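Local coordinates for tyrosine specific protein phosphatase (Trypanosoma cruzi, PDB 4AZ1) that probably removes phosphate from phosphotyrosine residues of proteins, acting as a protein tyrosine phosphatase, at residues A[194-200]-A[273-279]; A[89-95]-A[221-227]. One frame throughout, in Å; residues are numbered along the deposited sequence.

Contact 1 (A[194-200]-A[273-279]). With EDO (1,2-ethanediol), chain C.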
ATOM      1  N   TRP A 194      20.987  13.813   5.761  1.00 30.07           N
ATOM      2  CA  TRP A 194      21.644  12.998   6.771  1.00 30.79           C
ATOM      3  C   TRP A 194      21.563  11.510   6.379  1.00 33.94           C
ATOM      4  O   TRP A 194      20.583  10.825   6.683  1.00 29.69           O
ATOM      5  CB  TRP A 194      20.989  13.249   8.134  1.00 29.68           C
ATOM      6  CG  TRP A 194      21.586  12.442   9.241  1.00 36.62           C
ATOM      7  CD1 TRP A 194      22.760  11.746   9.206  1.00 30.78           C
ATOM      8  CD2 TRP A 194      21.043  12.244  10.554  1.00 33.24           C
ATOM      9  NE1 TRP A 194      22.987  11.142  10.411  1.00 32.38           N
ATOM     10  CE2 TRP A 194      21.947  11.423  11.256  1.00 37.64           C
ATOM     11  CE3 TRP A 194      19.885  12.685  11.202  1.00 37.55           C
ATOM     12  CZ2 TRP A 194      21.730  11.029  12.573  1.00 44.64           C
ATOM     13  CZ3 TRP A 194      19.668  12.289  12.514  1.00 43.94           C
ATOM     14  CH2 TRP A 194      20.589  11.474  13.182  1.00 45.54           C
ATOM     15  N   PRO A 195      22.602  11.002   5.700  1.00 36.83           N
ATOM     16  CA  PRO A 195      22.522   9.610   5.234  1.00 35.44           C
ATOM     17  C   PRO A 195      22.756   8.621   6.384  1.00 38.15           C
ATOM     18  O   PRO A 195      23.487   8.940   7.336  1.00 35.88           O
ATOM     19  CB  PRO A 195      23.673   9.519   4.221  1.00 35.82           C
ATOM     20  CG  PRO A 195      24.720  10.479   4.785  1.00 46.53           C
ATOM     21  CD  PRO A 195      23.920  11.616   5.440  1.00 37.40           C
ATOM     22  N   ASP A 196      22.132   7.446   6.311  1.00 32.39           N
ATOM     23  CA  ASP A 196      22.434   6.383   7.272  1.00 38.66           C
ATOM     24  C   ASP A 196      23.946   6.138   7.309  1.00 37.20           C
ATOM     25  O   ASP A 196      24.615   6.275   6.287  1.00 35.01           O
ATOM     26  CB  ASP A 196      21.716   5.093   6.885  1.00 31.91           C
ATOM     27  CG  ASP A 196      21.646   4.108   8.026  1.00 33.23           C
ATOM     28  OD1 ASP A 196      22.018   4.483   9.173  1.00 33.90           O
ATOM     29  OD2 ASP A 196      21.197   2.972   7.782  1.00 43.65           O
ATOM     30  N   HIS A 197      24.471   5.813   8.496  1.00 31.96           N
ATOM     31  CA  HIS A 197      25.920   5.614   8.731  1.00 37.62           C
ATOM     32  C   HIS A 197      26.737   6.903   8.696  1.00 41.87           C
ATOM     33  O   HIS A 197      27.959   6.848   8.799  1.00 41.43           O
ATOM     34  CB  HIS A 197      26.555   4.600   7.756  1.00 35.71           C
ATOM     35  CG  HIS A 197      25.972   3.221   7.839  1.00 39.29           C
ATOM     36  ND1 HIS A 197      24.953   2.792   7.010  1.00 50.04           N
ATOM     37  CD2 HIS A 197      26.274   2.171   8.634  1.00 46.55           C
ATOM     38  CE1 HIS A 197      24.653   1.540   7.298  1.00 49.05           C
ATOM     39  NE2 HIS A 197      25.437   1.137   8.281  1.00 52.86           N
ATOM     40  N   GLY A 198      26.080   8.051   8.529  1.00 39.50           N
ATOM     41  CA  GLY A 198      26.782   9.329   8.560  1.00 39.09           C
ATOM     42  C   GLY A 198      26.222  10.238   9.648  1.00 42.02           C
ATOM     43  O   GLY A 198      25.484   9.778  10.522  1.00 31.98           O
ATOM     44  N   ILE A 199      26.570  11.524   9.595  1.00 43.43           N
ATOM     45  CA  ILE A 199      26.005  12.538  10.493  1.00 44.18           C
ATOM     46  C   ILE A 199      25.376  13.685   9.675  1.00 47.77           C
ATOM     47  O   ILE A 199      25.642  13.808   8.473  1.00 46.76           O
ATOM     48  CB  ILE A 199      27.080  13.098  11.430  1.00 42.37           C
ATOM     49  CG1 ILE A 199      28.169  13.789  10.617  1.00 42.15           C
ATOM     50  CG2 ILE A 199      27.683  11.975  12.292  1.00 46.55           C
ATOM     51  CD1 ILE A 199      29.192  14.521  11.480  1.00 43.77           C
ATOM     52  N   PRO A 200      24.521  14.508  10.308  1.00 42.92           N
ATOM     53  CA  PRO A 200      23.904  15.582   9.514  1.00 44.27           C
ATOM     54  C   PRO A 200      24.927  16.524   8.896  1.00 44.18           C
ATOM     55  O   PRO A 200      25.940  16.863   9.530  1.00 46.80           O
ATOM     56  CB  PRO A 200      23.048  16.323  10.540  1.00 40.90           C
ATOM     57  CG  PRO A 200      22.635  15.242  11.501  1.00 43.64           C
ATOM     58  CD  PRO A 200      23.869  14.362  11.626  1.00 40.03           C
ATOM     59  N   ARG A 273      23.072   3.368  16.042  1.00 26.88           N
ATOM     60  CA  ARG A 273      24.502   3.456  15.729  1.00 34.86           C
ATOM     61  C   ARG A 273      25.175   4.462  16.625  1.00 33.97           C
ATOM     62  O   ARG A 273      24.546   5.428  17.057  1.00 32.48           O
ATOM     63  CB  ARG A 273      24.718   3.864  14.257  1.00 26.96           C
ATOM     64  CG  ARG A 273      23.950   2.993  13.276  1.00 33.05           C
ATOM     65  CD  ARG A 273      24.435   3.187  11.832  1.00 34.44           C
ATOM     66  NE  ARG A 273      23.435   2.728  10.860  1.00 41.83           N
ATOM     67  CZ  ARG A 273      23.198   1.444  10.575  1.00 47.79           C
ATOM     68  NH1 ARG A 273      23.870   0.483  11.209  1.00 42.40           N
ATOM     69  NH2 ARG A 273      22.281   1.112   9.665  1.00 43.71           N
ATOM     70  N   MET A 274      26.460   4.238  16.886  1.00 28.87           N
ATOM     71  CA  MET A 274      27.209   5.068  17.823  1.00 30.95           C
ATOM     72  C   MET A 274      27.153   6.547  17.417  1.00 34.62           C
ATOM     73  O   MET A 274      26.922   7.432  18.253  1.00 28.80           O
ATOM     74  CB  MET A 274      28.657   4.569  17.923  1.00 34.61           C
ATOM     75  CG  MET A 274      29.523   5.305  18.946  1.00 39.90           C
ATOM     76  SD  MET A 274      30.209   6.851  18.280  1.00 53.56           S
ATOM     77  CE  MET A 274      31.595   6.210  17.330  1.00 72.02           C
ATOM     78  N   GLU A 275      27.351   6.821  16.131  1.00 25.60           N
ATOM     79  CA  GLU A 275      27.405   8.210  15.683  1.00 31.57           C
ATOM     80  C   GLU A 275      26.033   8.856  15.781  1.00 31.31           C
ATOM     81  O   GLU A 275      25.940  10.074  15.893  1.00 30.28           O
ATOM     82  CB  GLU A 275      27.983   8.344  14.264  1.00 32.09           C
ATOM     83  CG  GLU A 275      27.079   7.827  13.181  1.00 35.84           C
ATOM     84  CD  GLU A 275      27.170   6.322  13.007  1.00 45.87           C
ATOM     85  OE1 GLU A 275      27.906   5.660  13.786  1.00 40.25           O
ATOM     86  OE2 GLU A 275      26.505   5.810  12.078  1.00 47.01           O
ATOM     87  N   GLN A 276      24.968   8.052  15.779  1.00 26.59           N
ATOM     88  CA  GLN A 276      23.631   8.627  15.948  1.00 26.79           C
ATOM     89  C   GLN A 276      23.428   9.086  17.396  1.00 32.34           C
ATOM     90  O   GLN A 276      22.764  10.080  17.639  1.00 31.05           O
ATOM     91  CB  GLN A 276      22.534   7.634  15.516  1.00 25.06           C
ATOM     92  CG  GLN A 276      22.454   7.445  13.981  1.00 28.00           C
ATOM     93  CD  GLN A 276      21.756   6.147  13.603  1.00 28.56           C
ATOM     94  OE1 GLN A 276      21.350   5.382  14.485  1.00 32.62           O
ATOM     95  NE2 GLN A 276      21.630   5.881  12.295  1.00 30.39           N
ATOM     96  N   TYR A 277      24.007   8.357  18.345  1.00 25.40           N
ATOM     97  CA  TYR A 277      23.945   8.732  19.757  1.00 28.51           C
ATOM     98  C   TYR A 277      24.803   9.983  19.975  1.00 23.92           C
ATOM     99  O   TYR A 277      24.427  10.927  20.697  1.00 31.09           O
ATOM    100  CB  TYR A 277      24.448   7.553  20.616  1.00 27.87           C
ATOM    101  CG  TYR A 277      24.432   7.795  22.116  1.00 30.12           C
ATOM    102  CD1 TYR A 277      23.229   7.860  22.826  1.00 29.19           C
ATOM    103  CD2 TYR A 277      25.618   7.926  22.826  1.00 31.02           C
ATOM    104  CE1 TYR A 277      23.216   8.073  24.211  1.00 28.80           C
ATOM    105  CE2 TYR A 277      25.617   8.141  24.210  1.00 33.48           C
ATOM    106  CZ  TYR A 277      24.409   8.206  24.892  1.00 32.79           C
ATOM    107  OH  TYR A 277      24.402   8.408  26.261  1.00 33.97           O
ATOM    108  N   PHE A 278      25.960   9.990  19.326  1.00 28.07           N
ATOM    109  CA  PHE A 278      26.833  11.156  19.336  1.00 27.47           C
ATOM    110  C   PHE A 278      26.099  12.424  18.873  1.00 26.92           C
ATOM    111  O   PHE A 278      26.240  13.485  19.494  1.00 31.47           O
ATOM    112  CB  PHE A 278      28.042  10.891  18.454  1.00 28.75           C
ATOM    113  CG  PHE A 278      29.308  11.435  19.011  1.00 38.00           C
ATOM    114  CD1 PHE A 278      29.347  12.726  19.542  1.00 42.10           C
ATOM    115  CD2 PHE A 278      30.460  10.660  19.032  1.00 41.82           C
ATOM    116  CE1 PHE A 278      30.530  13.239  20.075  1.00 56.93           C
ATOM    117  CE2 PHE A 278      31.651  11.161  19.569  1.00 46.14           C
ATOM    118  CZ  PHE A 278      31.685  12.453  20.090  1.00 52.67           C
ATOM    119  N   VAL A 279      25.295  12.315  17.811  1.00 31.41           N
ATOM    120  CA  VAL A 279      24.583  13.491  17.283  1.00 28.15           C
ATOM    121  C   VAL A 279      23.722  14.194  18.358  1.00 29.54           C
ATOM    122  O   VAL A 279      23.616  15.423  18.358  1.00 36.11           O
ATOM    123  CB  VAL A 279      23.764  13.165  15.992  1.00 31.08           C
ATOM    124  CG1 VAL A 279      22.963  14.397  15.518  1.00 30.64           C
ATOM    125  CG2 VAL A 279      24.692  12.720  14.868  1.00 27.48           C
TER
HETATM  126  C1  EDO C1301      26.041  17.328  13.501  1.00 56.78           C
HETATM  127  O1  EDO C1301      26.983  17.605  12.456  1.00 65.05           O
HETATM  128  C2  EDO C1301      25.158  18.554  13.668  1.00 54.48           C
HETATM  129  O2  EDO C1301      24.148  18.281  14.639  1.00 65.18           O
HETATM  130  O   HOH W   1      20.127   3.668  11.168  1.00 30.04           O
HETATM  131  O   HOH W   2      24.273   7.305  10.947  1.00 35.07           O
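Asp196 of the WPD loop and Arg273 of the Q-loop form a two-pronged salt bridge in this protein tyrosine phosphatase fold. Arg273 NE reaches Asp196 OD1 at 2.8 Å, and Arg273 NH2 reaches Asp196 OD2 at 2.9 Å. Both nitrogens come from the syn side but out of the carboxylate plane, since the two flat groups are turned 38° apart. Each oxygen has further partners. OD1 accepts from a water, which in turn accepts from Gln276 NE2, and it takes a weak bond from the backbone N of His197. OD2 also pairs with Lys129. The arginine chain is extended from CG to NE, which brings its guanidinium onto the His197 ring. The two groups stack with centres 3.6 Å apart and planes at 20°, and His197 NE2 sits over the middle of the guanidinium.

Gln276 OE1 takes the backbone N of Arg273 at 3.1 Å, at the start of helix 274-288. Trp194 NE1 donates to Gly198 O at 2.8 Å, from above the carbonyl plane. A second water also donates to Gly198 O and gives its other proton to Glu275 OE2, so it links the WPD loop to the helix. Beyond these polar groups lies an apolar patch. The Trp194 ring, Ile199 CG2 and Pro200 all converge on Val279, where Pro200 CD touches Val279 CG2 at 3.7 Å.

Contact 2 (A[89-95]-A[221-227]). With FMT (formic acid), chain H; FMT (formic acid), chain D.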
ATOM      1  N   LYS A  89       4.346  13.688  22.205  1.00 46.08           N
ATOM      2  CA  LYS A  89       4.604  12.260  22.097  1.00 47.27           C
ATOM      3  C   LYS A  89       4.937  12.004  20.643  1.00 42.03           C
ATOM      4  O   LYS A  89       4.647  12.835  19.770  1.00 39.29           O
ATOM      5  CB  LYS A  89       3.363  11.441  22.464  1.00 53.81           C
ATOM      6  CG  LYS A  89       2.829  11.678  23.860  1.00 59.32           C
ATOM      7  CD  LYS A  89       1.878  10.554  24.255  1.00 66.45           C
ATOM      8  CE  LYS A  89       1.266  10.796  25.632  1.00 73.69           C
ATOM      9  NZ  LYS A  89       0.565   9.583  26.162  1.00 75.16           N
ATOM     10  N   PHE A  90       5.535  10.848  20.378  1.00 34.85           N
ATOM     11  CA  PHE A  90       5.981  10.541  19.036  1.00 38.05           C
ATOM     12  C   PHE A  90       5.549   9.140  18.663  1.00 40.87           C
ATOM     13  O   PHE A  90       5.345   8.292  19.535  1.00 38.37           O
ATOM     14  CB  PHE A  90       7.501  10.679  18.970  1.00 34.97           C
ATOM     15  CG  PHE A  90       7.969  12.087  19.182  1.00 38.82           C
ATOM     16  CD1 PHE A  90       8.211  12.571  20.469  1.00 34.37           C
ATOM     17  CD2 PHE A  90       8.124  12.951  18.098  1.00 32.94           C
ATOM     18  CE1 PHE A  90       8.624  13.888  20.666  1.00 41.77           C
ATOM     19  CE2 PHE A  90       8.537  14.270  18.286  1.00 38.88           C
ATOM     20  CZ  PHE A  90       8.787  14.739  19.574  1.00 45.59           C
ATOM     21  N   VAL A  91       5.376   8.909  17.368  1.00 36.06           N
ATOM     22  CA  VAL A  91       5.269   7.551  16.866  1.00 41.33           C
ATOM     23  C   VAL A  91       6.538   7.261  16.084  1.00 39.65           C
ATOM     24  O   VAL A  91       6.763   7.820  15.004  1.00 34.64           O
ATOM     25  CB  VAL A  91       4.020   7.349  15.984  1.00 41.16           C
ATOM     26  CG1 VAL A  91       3.992   5.937  15.443  1.00 39.22           C
ATOM     27  CG2 VAL A  91       2.753   7.615  16.799  1.00 40.60           C
ATOM     28  N   ALA A  92       7.393   6.417  16.654  1.00 31.98           N
ATOM     29  CA  ALA A  92       8.611   6.015  15.959  1.00 35.74           C
ATOM     30  C   ALA A  92       8.278   4.757  15.168  1.00 35.46           C
ATOM     31  O   ALA A  92       7.842   3.763  15.745  1.00 33.68           O
ATOM     32  CB  ALA A  92       9.751   5.741  16.960  1.00 27.55           C
ATOM     33  N   CYS A  93       8.477   4.778  13.854  1.00 30.49           N
ATOM     34  CA  CYS A  93       8.102   3.609  13.065  1.00 32.54           C
ATOM     35  C   CYS A  93       8.997   3.455  11.869  1.00 31.83           C
ATOM     36  O   CYS A  93       9.784   4.352  11.560  1.00 34.74           O
ATOM     37  CB  CYS A  93       6.634   3.702  12.627  1.00 36.51           C
ATOM     38  SG  CYS A  93       6.288   5.148  11.598  1.00 42.91           S
ATOM     39  N   GLN A  94       8.905   2.304  11.211  1.00 32.59           N
ATOM     40  CA  GLN A  94       9.712   2.046  10.017  1.00 31.62           C
ATOM     41  C   GLN A  94       9.098   2.812   8.853  1.00 26.64           C
ATOM     42  O   GLN A  94       7.970   3.337   8.960  1.00 27.95           O
ATOM     43  CB  GLN A  94       9.684   0.545   9.683  1.00 28.72           C
ATOM     44  CG  GLN A  94       8.276   0.087   9.280  1.00 38.45           C
ATOM     45  CD  GLN A  94       8.200  -1.365   8.823  1.00 41.08           C
ATOM     46  OE1 GLN A  94       9.155  -2.137   8.952  1.00 38.93           O
ATOM     47  NE2 GLN A  94       7.047  -1.743   8.287  1.00 33.98           N
ATOM     48  N   ALA A  95       9.838   2.912   7.755  1.00 31.71           N
ATOM     49  CA  ALA A  95       9.253   3.351   6.488  1.00 33.22           C
ATOM     50  C   ALA A  95       8.391   2.173   6.019  1.00 26.77           C
ATOM     51  O   ALA A  95       8.908   1.063   5.821  1.00 29.21           O
ATOM     52  CB  ALA A  95      10.367   3.667   5.453  1.00 19.44           C
ATOM     53  N   PRO A 221       0.236  12.604  18.376  1.00 47.64           N
ATOM     54  CA  PRO A 221       1.679  12.350  18.344  1.00 41.41           C
ATOM     55  C   PRO A 221       2.261  12.736  16.987  1.00 44.40           C
ATOM     56  O   PRO A 221       1.556  12.700  15.968  1.00 45.61           O
ATOM     57  CB  PRO A 221       1.781  10.830  18.515  1.00 42.23           C
ATOM     58  CG  PRO A 221       0.370  10.323  18.717  1.00 46.60           C
ATOM     59  CD  PRO A 221      -0.555  11.371  18.215  1.00 41.45           C
ATOM     60  N   VAL A 222       3.533  13.112  16.978  1.00 41.89           N
ATOM     61  CA  VAL A 222       4.251  13.350  15.733  1.00 41.42           C
ATOM     62  C   VAL A 222       4.822  12.026  15.220  1.00 38.69           C
ATOM     63  O   VAL A 222       5.511  11.321  15.960  1.00 40.14           O
ATOM     64  CB  VAL A 222       5.418  14.317  15.955  1.00 36.49           C
ATOM     65  CG1 VAL A 222       6.291  14.386  14.706  1.00 31.22           C
ATOM     66  CG2 VAL A 222       4.887  15.694  16.354  1.00 40.13           C
ATOM     67  N   VAL A 223       4.537  11.675  13.970  1.00 33.78           N
ATOM     68  CA  VAL A 223       5.098  10.454  13.397  1.00 36.32           C
ATOM     69  C   VAL A 223       6.507  10.714  12.852  1.00 36.58           C
ATOM     70  O   VAL A 223       6.720  11.670  12.102  1.00 32.33           O
ATOM     71  CB  VAL A 223       4.205   9.877  12.282  1.00 40.91           C
ATOM     72  CG1 VAL A 223       4.944   8.762  11.510  1.00 35.70           C
ATOM     73  CG2 VAL A 223       2.894   9.350  12.864  1.00 38.88           C
ATOM     74  N   VAL A 224       7.466   9.868  13.234  1.00 31.96           N
ATOM     75  CA  VAL A 224       8.846   9.986  12.754  1.00 31.41           C
ATOM     76  C   VAL A 224       9.347   8.643  12.222  1.00 31.79           C
ATOM     77  O   VAL A 224       9.256   7.630  12.916  1.00 29.89           O
ATOM     78  CB  VAL A 224       9.790  10.431  13.890  1.00 36.95           C
ATOM     79  CG1 VAL A 224      11.187  10.716  13.340  1.00 26.95           C
ATOM     80  CG2 VAL A 224       9.234  11.643  14.591  1.00 34.86           C
ATOM     81  N   HIS A 225       9.870   8.620  10.998  1.00 26.66           N
ATOM     82  CA  HIS A 225      10.431   7.370  10.491  1.00 34.95           C
ATOM     83  C   HIS A 225      11.694   7.612   9.693  1.00 30.20           C
ATOM     84  O   HIS A 225      11.863   8.670   9.099  1.00 26.51           O
ATOM     85  CB  HIS A 225       9.414   6.590   9.637  1.00 25.01           C
ATOM     86  CG  HIS A 225       9.125   7.210   8.310  1.00 30.82           C
ATOM     87  ND1 HIS A 225       9.763   6.825   7.151  1.00 28.37           N
ATOM     88  CD2 HIS A 225       8.237   8.177   7.951  1.00 31.41           C
ATOM     89  CE1 HIS A 225       9.283   7.522   6.131  1.00 28.22           C
ATOM     90  NE2 HIS A 225       8.364   8.354   6.594  1.00 33.12           N
ATOM     91  N   CYS A 226      12.593   6.633   9.721  1.00 31.18           N
ATOM     92  CA  CYS A 226      13.713   6.597   8.793  1.00 37.67           C
ATOM     93  C   CYS A 226      13.491   5.362   7.940  1.00 35.29           C
ATOM     94  O   CYS A 226      12.430   5.250   7.327  1.00 39.92           O
ATOM     95  CB  CYS A 226      15.052   6.574   9.525  1.00 37.40           C
ATOM     96  SG  CYS A 226      15.133   5.486  10.959  1.00 28.86           S
ATOM     97  N   SER A 227      14.436   4.420   7.901  1.00 32.27           N
ATOM     98  CA  SER A 227      14.132   3.137   7.235  1.00 22.17           C
ATOM     99  C   SER A 227      13.541   2.099   8.193  1.00 29.41           C
ATOM    100  O   SER A 227      12.410   1.639   7.995  1.00 36.79           O
ATOM    101  CB  SER A 227      15.333   2.565   6.467  1.00 25.29           C
ATOM    102  OG  SER A 227      14.956   1.390   5.722  1.00 25.32           O
TER
HETATM  103  C   FMT H1306       5.084   1.299   8.885  1.00 68.43           C
HETATM  104  O1  FMT H1306       5.001   0.140   9.315  1.00 61.87           O
HETATM  105  O2  FMT H1306       5.383   2.298   9.558  1.00 57.81           O
HETATM  106  C   FMT D1302      17.836   3.198   8.748  1.00 44.89           C
HETATM  107  O1  FMT D1302      17.468   4.215   8.157  1.00 43.87           O
HETATM  108  O2  FMT D1302      17.060   2.430   9.324  1.00 39.68           O
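Phe90 and Val222 lie side by side on one face of the central sheet, with Phe90 CD2 3.7 Å from Val222 CB. The same ring atom also meets Val224 CG2. Tyr240 of helix 232-247 packs against the Phe90 ring edge-to-face. On the other sheet face, Val91 CG2 runs alongside the Pro221 ring, and Cys93 SG touches Val223 CG1.

The backbones run parallel, and their bonds step from strand to strand. Val91 N donates to Val222 O, and Val91 O takes Val224 N at 2.8 Å in a nearly straight bond (178°). Strand 222-225 leads into the P-loop, which opens with the His225-Cys226-Ser227 sequence of the phosphatase signature.

His225 carries the contact toward this loop. Its CB lies tight against Cys93 O, at 3.0 Å. With CG between the backbone N and the carbonyl carbon (chi1 71°), the ring is turned along the segment past Gln94 O, to lie beside Ala95. Ring atom ND1 is 3.6 Å from Ala95 CB. It donates to Cys226 O at 3.1 Å, in the carbonyl plane and on a lone pair. CE1 lies farther along the ring, also beside Ala95 CB, and NE2 at the far end bonds to Tyr133 OH. Past the strands, Ala95 N donates to Ser227 O at 2.9 Å. Ser227 N binds a formate, probably from the crystallisation liquor, that Ala228 N and Arg232 also hold.

The segments alternate along the chain, in the order 89-95, 194-200, 221-227, 273-279. The contact centres are about 17 Å apart, and the nearest atoms are about 6 Å apart without touching. Contact 2 lies near the chain centre, in the mixed sheet. Contact 1 lies farther out, between the loop after strand 184-191 of that sheet and helix 274-288. Helix 232-247 packs against both, through Thr235 in contact 1 and Thr233 in contact 2. Arg232 bonds Trp194 O and also the formate at the P-loop. Lys129 pairs with Asp196 through NZ and takes the hydroxyl of Ser227 on its backbone O. The two contacts thus place the WPD loop and Q-loop near the P-loop, consistent with a phosphatase active site.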